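Local coordinates for uncharacterized protein (Bdellovibrio bacteriovorus, PDB 3TM8) that is an unconventional HD-GYP protein that binds two iron ions and probably belongs to the cyclic-di-GMP phosphodiesterase class of signalling hydrolases, at residues Arg27-Arg32 against Ser115-Ala120; Asp69-Lys74 against Asn162-Ile167. One frame throughout, in Å; residues are numbered along the deposited sequence. Where two conformers were deposited one is given.

Contact 1: Arg27-Arg32 against Ser115-Ala120; sequences RVSTLR and SQQNNA. With DMS (dimethyl sulfoxide), chain G.
The Asn-118 side chain has CG anti to the backbone N (chi1 -179°), which brings its amide to Arg-27 and Thr-30, while the chain of Arg-27, extended from CG to NE, passes it at about a right angle. The two meet in a single direct hydrogen bond, Arg-27 NH1 to Asn-118 OD1, 2.9 Å long and nearly straight. The oxygen lies at the edge of the guanidinium, in its plane, but the donor stands well above the carbonyl plane of the amide, the two planes being turned 46° apart. A water bound by the backbone N of Arg-27 donates a second hydrogen bond to OD1, and the CD of Arg-27 lies against the same oxygen. The other terminal nitrogen, NH2, forms salt bridges with Glu-122 and Glu-125 one and two turns further along the helix. The methyl CG2 of Thr-30 rests 3.4 Å from Asn-118 CG; the threonine hydroxyl turns back to its own segment, where OG1 donates to Arg-27 O at 2.7 Å and is also bonded to Tyr-85. Ser-29 packs its CB against the amide of Gln-117, 3.8 Å from CD, and its OG is bonded to Gly-114 O in the preceding turn of the helix. Arg-32 gives NH2 to the oxygen of a dimethyl sulfoxide, probably from the crystallisation liquor, at 2.9 Å, and NH1 binds Asp-110 O and the Gln-113 side chain. The arrangement is that of a short 3-10 turn leaving strand 23-27 and docking on helix 105-125, a buried junction between the N-terminal region and the helical part.

Contact 2: Asp69-Lys74 against Asn162-Ile167; sequences DKKLRK and NTDKTI
Asp-69 and Thr-163 meet through a direct hydrogen bond, and Lys-71 and Asp-164 through another; in both a backbone N-H of the 69-74 loop is received by a side chain of the 162-167 turn. Asp-69 N donates to Thr-163 OG1 at 3.1 Å. With chi1 at 70°, the threonine hydroxyl lies between its own backbone N and carbonyl carbon, facing the donor. Lys-71 N reaches Asp-164 OD1 at 2.9 Å, from well above the carboxylate plane, and neither bond is straight. Water bridges add to the direct bonds at the other carboxylate oxygen. Asp-164 OD2 accepts from two waters: one takes the N-H groups of Lys-70 and Leu-72, the other donates to Leu-72 O at 2.7 Å. The single carboxylate thus gathers three successive amides, one directly and two through water, which would be expected to stabilise its negative charge. Asn-162 to Lys-165 form a type I beta turn, presenting Thr-163 and Asp-164 at its two central positions, and the chain then enters helix 167-185, which carries the iron ligand His-170. Thr-166 is the N-cap of that helix, its OG1 making a weak hydrogen bond to His-169 N. The Asn-162 amide grips Thr-166 at both ends: OD1 accepts from Thr-166 N at 3.0 Å, and ND2 gives a straighter bond to Thr-166 O, which it meets on a lone pair. Van der Waals contact is made where the Asp-69 side chain crosses that of Thr-163 at about a right angle, OD1 3.2 Å from Thr-163 CB, and where the Asp-164 carboxylate lies against CA and CG of Lys-71.

From the N terminus, strand 23-27 runs into the turn of contact 1, and the chain reaches the 69-74 loop of contact 2 before either is closed. Helix 105-125 then closes contact 1 across 82 intervening residues, and the 162-167 turn closes contact 2 across 87, so the two loops cross rather than nest. The contacts adjoin, with centres about 11 Å apart: Val-28 N lies 2.9 Å from Arg-73 O, a probable hydrogen bond just beyond the end of strand 23-27 and just before strand 74-78, its antiparallel partner. Gln-117 also packs against Thr-166. Together they tie the N-terminal strands to helix 105-125 and to the entrance of helix 167-185.

Contact 1: Arg27-Arg32 against Ser115-Ala120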
ATOM      1  N   ARG A  27     -10.726 -10.269   2.660  1.00  5.22           N
ATOM      2  CA  ARG A  27     -10.228  -9.223   1.778  1.00  6.24           C
ATOM      3  C   ARG A  27      -9.643  -9.856   0.529  1.00  4.76           C
ATOM      4  O   ARG A  27      -8.887 -10.819   0.592  1.00  5.90           O
ATOM      5  CB  ARG A  27      -9.211  -8.337   2.496  1.00  6.74           C
ATOM      6  CG  ARG A  27      -9.802  -7.694   3.733  1.00  7.95           C
ATOM      7  CD  ARG A  27      -8.972  -6.527   4.266  1.00  7.52           C
ATOM      8  NE  ARG A  27      -9.555  -6.073   5.516  1.00  9.22           N
ATOM      9  CZ  ARG A  27      -9.302  -6.628   6.695  1.00  8.96           C
ATOM     10  NH1 ARG A  27      -8.414  -7.614   6.788  1.00  9.66           N
ATOM     11  NH2 ARG A  27      -9.920  -6.182   7.783  1.00 10.81           N
ATOM     12  N   VAL A  28     -10.004  -9.309  -0.621  1.00  5.97           N
ATOM     13  CA  VAL A  28      -9.649  -9.943  -1.880  0.50  6.92           C
ATOM     14  C   VAL A  28      -8.141  -9.997  -2.121  1.00  5.58           C
ATOM     15  O   VAL A  28      -7.660 -10.876  -2.828  1.00  6.64           O
ATOM     16  CB  VAL A  28     -10.402  -9.281  -3.054  0.50  7.87           C
ATOM     17  CG1 VAL A  28      -9.901  -9.800  -4.396  0.50  9.96           C
ATOM     18  CG2 VAL A  28     -11.903  -9.528  -2.897  0.50  8.35           C
ATOM     19  N   SER A  29      -7.390  -9.078  -1.517  1.00  5.24           N
ATOM     20  CA  SER A  29      -5.943  -9.093  -1.711  1.00  6.86           C
ATOM     21  C   SER A  29      -5.261 -10.307  -1.076  1.00  6.38           C
ATOM     22  O   SER A  29      -4.073 -10.510  -1.287  1.00  7.67           O
ATOM     23  CB  SER A  29      -5.303  -7.806  -1.201  1.00 10.00           C
ATOM     24  OG  SER A  29      -5.453  -7.708   0.195  1.00 11.43           O
ATOM     25  N   THR A  30      -6.005 -11.098  -0.304  1.00  5.08           N
ATOM     26  CA  THR A  30      -5.477 -12.337   0.261  1.00  5.73           C
ATOM     27  C   THR A  30      -5.594 -13.534  -0.684  1.00  6.40           C
ATOM     28  O   THR A  30      -5.163 -14.628  -0.333  1.00  7.36           O
ATOM     29  CB  THR A  30      -6.141 -12.702   1.612  1.00  6.43           C
ATOM     30  OG1 THR A  30      -7.528 -12.993   1.416  1.00  7.07           O
ATOM     31  CG2 THR A  30      -5.972 -11.586   2.635  1.00  7.99           C
ATOM     32  N   LEU A  31      -6.203 -13.344  -1.856  1.00  6.43           N
ATOM     33  CA  LEU A  31      -6.365 -14.430  -2.827  1.00  6.64           C
ATOM     34  C   LEU A  31      -5.315 -14.269  -3.916  1.00  6.40           C
ATOM     35  O   LEU A  31      -5.498 -13.504  -4.864  1.00  7.14           O
ATOM     36  CB  LEU A  31      -7.784 -14.430  -3.411  1.00  7.54           C
ATOM     37  CG  LEU A  31      -8.873 -14.623  -2.350  1.00  8.29           C
ATOM     38  CD1 LEU A  31     -10.253 -14.400  -2.973  1.00  9.98           C
ATOM     39  CD2 LEU A  31      -8.788 -16.005  -1.691  1.00 10.77           C
ATOM     40  N   ARG A  32      -4.186 -14.952  -3.741  1.00  6.63           N
ATOM     41  CA  ARG A  32      -3.030 -14.738  -4.597  1.00  7.24           C
ATOM     42  C   ARG A  32      -2.257 -16.032  -4.744  1.00  7.10           C
ATOM     43  O   ARG A  32      -2.361 -16.926  -3.900  1.00  7.94           O
ATOM     44  CB  ARG A  32      -2.087 -13.682  -3.991  1.00  6.53           C
ATOM     45  CG  ARG A  32      -2.665 -12.275  -3.839  1.00  6.77           C
ATOM     46  CD  ARG A  32      -2.813 -11.546  -5.184  1.00  6.79           C
ATOM     47  NE  ARG A  32      -3.446 -10.230  -5.027  1.00  7.18           N
ATOM     48  CZ  ARG A  32      -2.798  -9.091  -4.785  1.00  8.16           C
ATOM     49  NH1 ARG A  32      -1.477  -9.063  -4.721  1.00  8.61           N
ATOM     50  NH2 ARG A  32      -3.475  -7.962  -4.636  1.00  9.78           N
ATOM     51  N   SER A 115      -0.749  -9.450   0.964  1.00  5.14           N
ATOM     52  CA  SER A 115      -0.751  -9.587   2.412  1.00  5.28           C
ATOM     53  C   SER A 115      -0.484  -8.238   3.093  1.00  5.60           C
ATOM     54  O   SER A 115      -1.157  -7.894   4.064  1.00  5.03           O
ATOM     55  CB  SER A 115       0.288 -10.630   2.845  1.00  6.30           C
ATOM     56  OG  SER A 115       0.266 -10.794   4.244  1.00  7.10           O
ATOM     57  N   GLN A 116       0.492  -7.483   2.585  1.00  5.17           N
ATOM     58  CA  GLN A 116       0.740  -6.142   3.108  1.00  4.42           C
ATOM     59  C   GLN A 116      -0.510  -5.279   2.983  1.00  4.09           C
ATOM     60  O   GLN A 116      -0.875  -4.552   3.909  1.00  5.08           O
ATOM     61  CB  GLN A 116       1.900  -5.467   2.370  1.00  4.79           C
ATOM     62  CG  GLN A 116       3.257  -6.134   2.555  1.00  5.91           C
ATOM     63  CD  GLN A 116       3.789  -6.032   3.974  1.00  6.38           C
ATOM     64  OE1 GLN A 116       3.775  -4.961   4.587  1.00  6.89           O
ATOM     65  NE2 GLN A 116       4.253  -7.158   4.510  1.00  7.04           N
ATOM     66  N   GLN A 117      -1.191  -5.381   1.841  1.00  4.20           N
ATOM     67  CA  GLN A 117      -2.393  -4.595   1.632  1.00  5.02           C
ATOM     68  C   GLN A 117      -3.457  -4.993   2.644  1.00  4.13           C
ATOM     69  O   GLN A 117      -4.134  -4.143   3.221  1.00  6.17           O
ATOM     70  CB  GLN A 117      -2.901  -4.798   0.211  1.00  7.25           C
ATOM     71  CG  GLN A 117      -4.065  -3.919  -0.164  1.00 10.30           C
ATOM     72  CD  GLN A 117      -4.508  -4.134  -1.590  1.00 11.81           C
ATOM     73  OE1 GLN A 117      -3.737  -4.595  -2.435  1.00 13.64           O
ATOM     74  NE2 GLN A 117      -5.767  -3.831  -1.860  1.00 15.38           N
ATOM     75  N   ASN A 118      -3.590  -6.298   2.861  1.00  4.81           N
ATOM     76  CA  ASN A 118      -4.543  -6.819   3.834  1.00  4.88           C
ATOM     77  C   ASN A 118      -4.267  -6.287   5.231  1.00  5.33           C
ATOM     78  O   ASN A 118      -5.189  -5.894   5.956  1.00  5.66           O
ATOM     79  CB  ASN A 118      -4.501  -8.347   3.809  1.00  5.57           C
ATOM     80  CG  ASN A 118      -5.484  -8.999   4.768  1.00  6.76           C
ATOM     81  OD1 ASN A 118      -6.691  -8.747   4.728  1.00  6.79           O
ATOM     82  ND2 ASN A 118      -4.972  -9.902   5.592  1.00  8.71           N
ATOM     83  N   ASN A 119      -2.990  -6.269   5.609  1.00  4.81           N
ATOM     84  CA  ASN A 119      -2.609  -5.816   6.940  1.00  5.39           C
ATOM     85  C   ASN A 119      -2.956  -4.342   7.135  1.00  5.20           C
ATOM     86  O   ASN A 119      -3.397  -3.930   8.207  1.00  5.60           O
ATOM     87  CB  ASN A 119      -1.111  -6.011   7.180  1.00  6.31           C
ATOM     88  CG  ASN A 119      -0.678  -7.463   7.088  1.00  5.88           C
ATOM     89  OD1 ASN A 119      -1.485  -8.393   7.208  1.00  6.96           O
ATOM     90  ND2 ASN A 119       0.613  -7.667   6.875  1.00  6.07           N
ATOM     91  N   ALA A 120      -2.750  -3.550   6.087  1.00  5.14           N
ATOM     92  CA  ALA A 120      -3.066  -2.124   6.141  1.00  6.02           C
ATOM     93  C   ALA A 120      -4.567  -1.906   6.275  1.00  5.08           C
ATOM     94  O   ALA A 120      -5.020  -1.092   7.080  1.00  5.68           O
ATOM     95  CB  ALA A 120      -2.560  -1.429   4.905  1.00  6.93           C
TER
HETATM   96  S   DMS G 310      -7.272  -8.017  -6.044  1.00 19.22           S
HETATM   97  O   DMS G 310      -6.319  -7.606  -4.588  1.00 18.49           O
HETATM   98  C1  DMS G 310      -7.894  -6.437  -6.677  1.00 18.99           C
HETATM   99  C2  DMS G 310      -6.201  -8.497  -7.423  1.00 19.38           C
HETATM  100  O   HOH W   1      -8.927 -11.089   4.812  1.00 18.38           O

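Contact 2: Asp69-Lys74 against Asn162-Ile167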
ATOM      1  N   ASP A  69      -9.450  -5.231 -11.877  1.00  9.87           N
ATOM      2  CA  ASP A  69     -10.289  -4.318 -12.660  1.00 10.80           C
ATOM      3  C   ASP A  69     -11.776  -4.431 -12.338  1.00 10.03           C
ATOM      4  O   ASP A  69     -12.619  -4.030 -13.144  1.00 11.29           O
ATOM      5  CB  ASP A  69     -10.091  -4.542 -14.165  1.00 13.33           C
ATOM      6  CG  ASP A  69      -8.668  -4.346 -14.598  1.00 18.95           C
ATOM      7  OD1 ASP A  69      -8.211  -3.183 -14.612  1.00 20.40           O
ATOM      8  OD2 ASP A  69      -8.008  -5.353 -14.929  1.00 22.25           O
ATOM      9  N   LYS A  70     -12.091  -4.954 -11.158  1.00  8.74           N
ATOM     10  CA  LYS A  70     -13.476  -5.229 -10.791  1.00  8.52           C
ATOM     11  C   LYS A  70     -13.867  -4.524  -9.492  1.00  9.26           C
ATOM     12  O   LYS A  70     -14.938  -4.768  -8.952  1.00  9.79           O
ATOM     13  CB  LYS A  70     -13.668  -6.741 -10.674  1.00  8.39           C
ATOM     14  CG  LYS A  70     -13.525  -7.466 -12.028  1.00  8.76           C
ATOM     15  CD  LYS A  70     -13.050  -8.896 -11.840  1.00  9.28           C
ATOM     16  CE  LYS A  70     -12.844  -9.632 -13.154  1.00  9.73           C
ATOM     17  NZ  LYS A  70     -11.984  -8.931 -14.149  1.00 10.34           N
ATOM     18  N   LYS A  71     -12.994  -3.640  -9.009  1.00  8.97           N
ATOM     19  CA  LYS A  71     -13.223  -2.902  -7.765  1.00  9.50           C
ATOM     20  C   LYS A  71     -13.553  -3.825  -6.593  1.00  9.73           C
ATOM     21  O   LYS A  71     -14.323  -3.468  -5.701  1.00 12.03           O
ATOM     22  CB  LYS A  71     -14.320  -1.843  -7.944  1.00 13.67           C
ATOM     23  CG  LYS A  71     -14.033  -0.821  -9.032  1.00 17.64           C
ATOM     24  CD  LYS A  71     -15.263   0.029  -9.320  1.00 22.70           C
ATOM     25  CE  LYS A  71     -15.114   0.812 -10.618  1.00 26.33           C
ATOM     26  NZ  LYS A  71     -16.324   1.632 -10.923  1.00 28.49           N
ATOM     27  N   LEU A  72     -12.954  -5.012  -6.588  1.00  7.95           N
ATOM     28  CA  LEU A  72     -13.189  -5.974  -5.526  1.00  9.22           C
ATOM     29  C   LEU A  72     -12.398  -5.578  -4.285  1.00  9.59           C
ATOM     30  O   LEU A  72     -11.194  -5.310  -4.348  1.00 12.71           O
ATOM     31  CB  LEU A  72     -12.802  -7.377  -5.979  1.00 10.01           C
ATOM     32  CG  LEU A  72     -13.741  -7.973  -7.027  1.00  9.98           C
ATOM     33  CD1 LEU A  72     -13.092  -9.196  -7.662  1.00 11.67           C
ATOM     34  CD2 LEU A  72     -15.093  -8.320  -6.407  1.00 12.26           C
ATOM     35  N   ARG A  73     -13.089  -5.508  -3.162  1.00  8.18           N
ATOM     36  CA  ARG A  73     -12.451  -5.203  -1.894  1.00  9.41           C
ATOM     37  C   ARG A  73     -12.692  -6.362  -0.929  1.00  9.51           C
ATOM     38  O   ARG A  73     -11.747  -7.003  -0.482  1.00 11.46           O
ATOM     39  CB  ARG A  73     -13.011  -3.909  -1.305  1.00 11.43           C
ATOM     40  CG  ARG A  73     -12.894  -2.708  -2.220  1.00 16.93           C
ATOM     41  CD  ARG A  73     -13.508  -1.477  -1.574  1.00 22.43           C
ATOM     42  NE  ARG A  73     -13.646  -0.380  -2.523  1.00 27.91           N
ATOM     43  CZ  ARG A  73     -14.495   0.633  -2.376  1.00 30.01           C
ATOM     44  NH1 ARG A  73     -15.293   0.691  -1.314  1.00 30.30           N
ATOM     45  NH2 ARG A  73     -14.551   1.584  -3.298  1.00 31.08           N
ATOM     46  N   LYS A  74     -13.957  -6.627  -0.608  1.00  8.99           N
ATOM     47  CA  LYS A  74     -14.321  -7.767   0.222  1.00  9.26           C
ATOM     48  C   LYS A  74     -15.077  -8.782  -0.608  1.00  8.35           C
ATOM     49  O   LYS A  74     -15.907  -8.430  -1.457  1.00 10.82           O
ATOM     50  CB  LYS A  74     -15.222  -7.351   1.390  1.00 12.68           C
ATOM     51  CG  LYS A  74     -14.630  -6.350   2.362  1.00 18.09           C
ATOM     52  CD  LYS A  74     -13.677  -6.999   3.334  1.00 21.70           C
ATOM     53  CE  LYS A  74     -13.270  -6.005   4.410  1.00 24.04           C
ATOM     54  NZ  LYS A  74     -12.838  -4.718   3.797  1.00 25.70           N
ATOM     55  N   ASN A 162      -2.022  -1.105  -9.778  1.00 10.16           N
ATOM     56  CA  ASN A 162      -3.122  -0.730  -8.900  1.00  8.79           C
ATOM     57  C   ASN A 162      -4.350  -0.390  -9.749  1.00 10.08           C
ATOM     58  O   ASN A 162      -4.729   0.776  -9.878  1.00 10.56           O
ATOM     59  CB  ASN A 162      -2.687   0.454  -8.027  1.00  7.76           C
ATOM     60  CG  ASN A 162      -3.670   0.768  -6.909  1.00  6.82           C
ATOM     61  OD1 ASN A 162      -4.762   0.192  -6.828  1.00  7.10           O
ATOM     62  ND2 ASN A 162      -3.292   1.702  -6.042  1.00  6.87           N
ATOM     63  N   THR A 163      -4.960  -1.421 -10.328  1.00 13.13           N
ATOM     64  CA  THR A 163      -6.032  -1.242 -11.309  1.00 14.97           C
ATOM     65  C   THR A 163      -7.263  -0.528 -10.748  1.00 12.94           C
ATOM     66  O   THR A 163      -7.934   0.234 -11.452  1.00 14.51           O
ATOM     67  CB  THR A 163      -6.452  -2.597 -11.965  1.00 16.47           C
ATOM     68  OG1 THR A 163      -7.132  -3.430 -11.010  1.00 19.56           O
ATOM     69  CG2 THR A 163      -5.236  -3.331 -12.507  1.00 17.70           C
ATOM     70  N   ASP A 164      -7.552  -0.769  -9.478  1.00 10.26           N
ATOM     71  CA  ASP A 164      -8.745  -0.225  -8.836  1.00  9.22           C
ATOM     72  C   ASP A 164      -8.443   1.075  -8.085  1.00  7.83           C
ATOM     73  O   ASP A 164      -9.332   1.668  -7.481  1.00  9.29           O
ATOM     74  CB  ASP A 164      -9.355  -1.257  -7.884  1.00 10.74           C
ATOM     75  CG  ASP A 164      -9.853  -2.499  -8.601  1.00 12.18           C
ATOM     76  OD1 ASP A 164     -10.456  -2.380  -9.691  1.00 11.68           O
ATOM     77  OD2 ASP A 164      -9.650  -3.601  -8.059  1.00 12.99           O
ATOM     78  N   LYS A 165      -7.183   1.503  -8.123  1.00  7.19           N
ATOM     79  CA  LYS A 165      -6.763   2.788  -7.555  1.00  8.63           C
ATOM     80  C   LYS A 165      -7.061   2.904  -6.059  1.00  7.89           C
ATOM     81  O   LYS A 165      -7.514   3.950  -5.593  1.00  9.46           O
ATOM     82  CB  LYS A 165      -7.418   3.950  -8.306  1.00 11.13           C
ATOM     83  CG  LYS A 165      -7.369   3.821  -9.812  1.00 11.00           C
ATOM     84  CD  LYS A 165      -5.945   3.887 -10.327  1.00 12.05           C
ATOM     85  CE  LYS A 165      -5.926   3.733 -11.849  1.00 14.64           C
ATOM     86  NZ  LYS A 165      -4.575   3.953 -12.425  1.00 16.74           N
ATOM     87  N   THR A 166      -6.795   1.842  -5.305  1.00  7.07           N
ATOM     88  CA  THR A 166      -7.112   1.848  -3.879  1.00  7.32           C
ATOM     89  C   THR A 166      -5.966   2.402  -3.035  1.00  5.99           C
ATOM     90  O   THR A 166      -4.787   2.328  -3.415  1.00  5.73           O
ATOM     91  CB  THR A 166      -7.451   0.446  -3.360  1.00  9.36           C
ATOM     92  OG1 THR A 166      -6.307  -0.408  -3.502  1.00  9.15           O
ATOM     93  CG2 THR A 166      -8.624  -0.135  -4.136  1.00 11.22           C
ATOM     94  N   ILE A 167      -6.318   2.940  -1.871  1.00  6.85           N
ATOM     95  CA  ILE A 167      -5.326   3.554  -1.001  1.00  7.62           C
ATOM     96  C   ILE A 167      -4.452   2.521  -0.290  1.00  6.72           C
ATOM     97  O   ILE A 167      -3.316   2.813   0.069  1.00  6.76           O
ATOM     98  CB  ILE A 167      -5.948   4.543   0.017  1.00  9.52           C
ATOM     99  CG1 ILE A 167      -6.941   3.845   0.944  1.00  9.86           C
ATOM    100  CG2 ILE A 167      -6.594   5.723  -0.706  1.00 11.65           C
ATOM    101  CD1 ILE A 167      -7.495   4.751   2.020  1.00 11.06           C
TER
HETATM  102  O   HOH W   2     -10.854  -5.902  -8.729  1.00  8.34           O
HETATM  103  O   HOH W   3      -9.642  -3.336  -5.416  1.00 16.22           O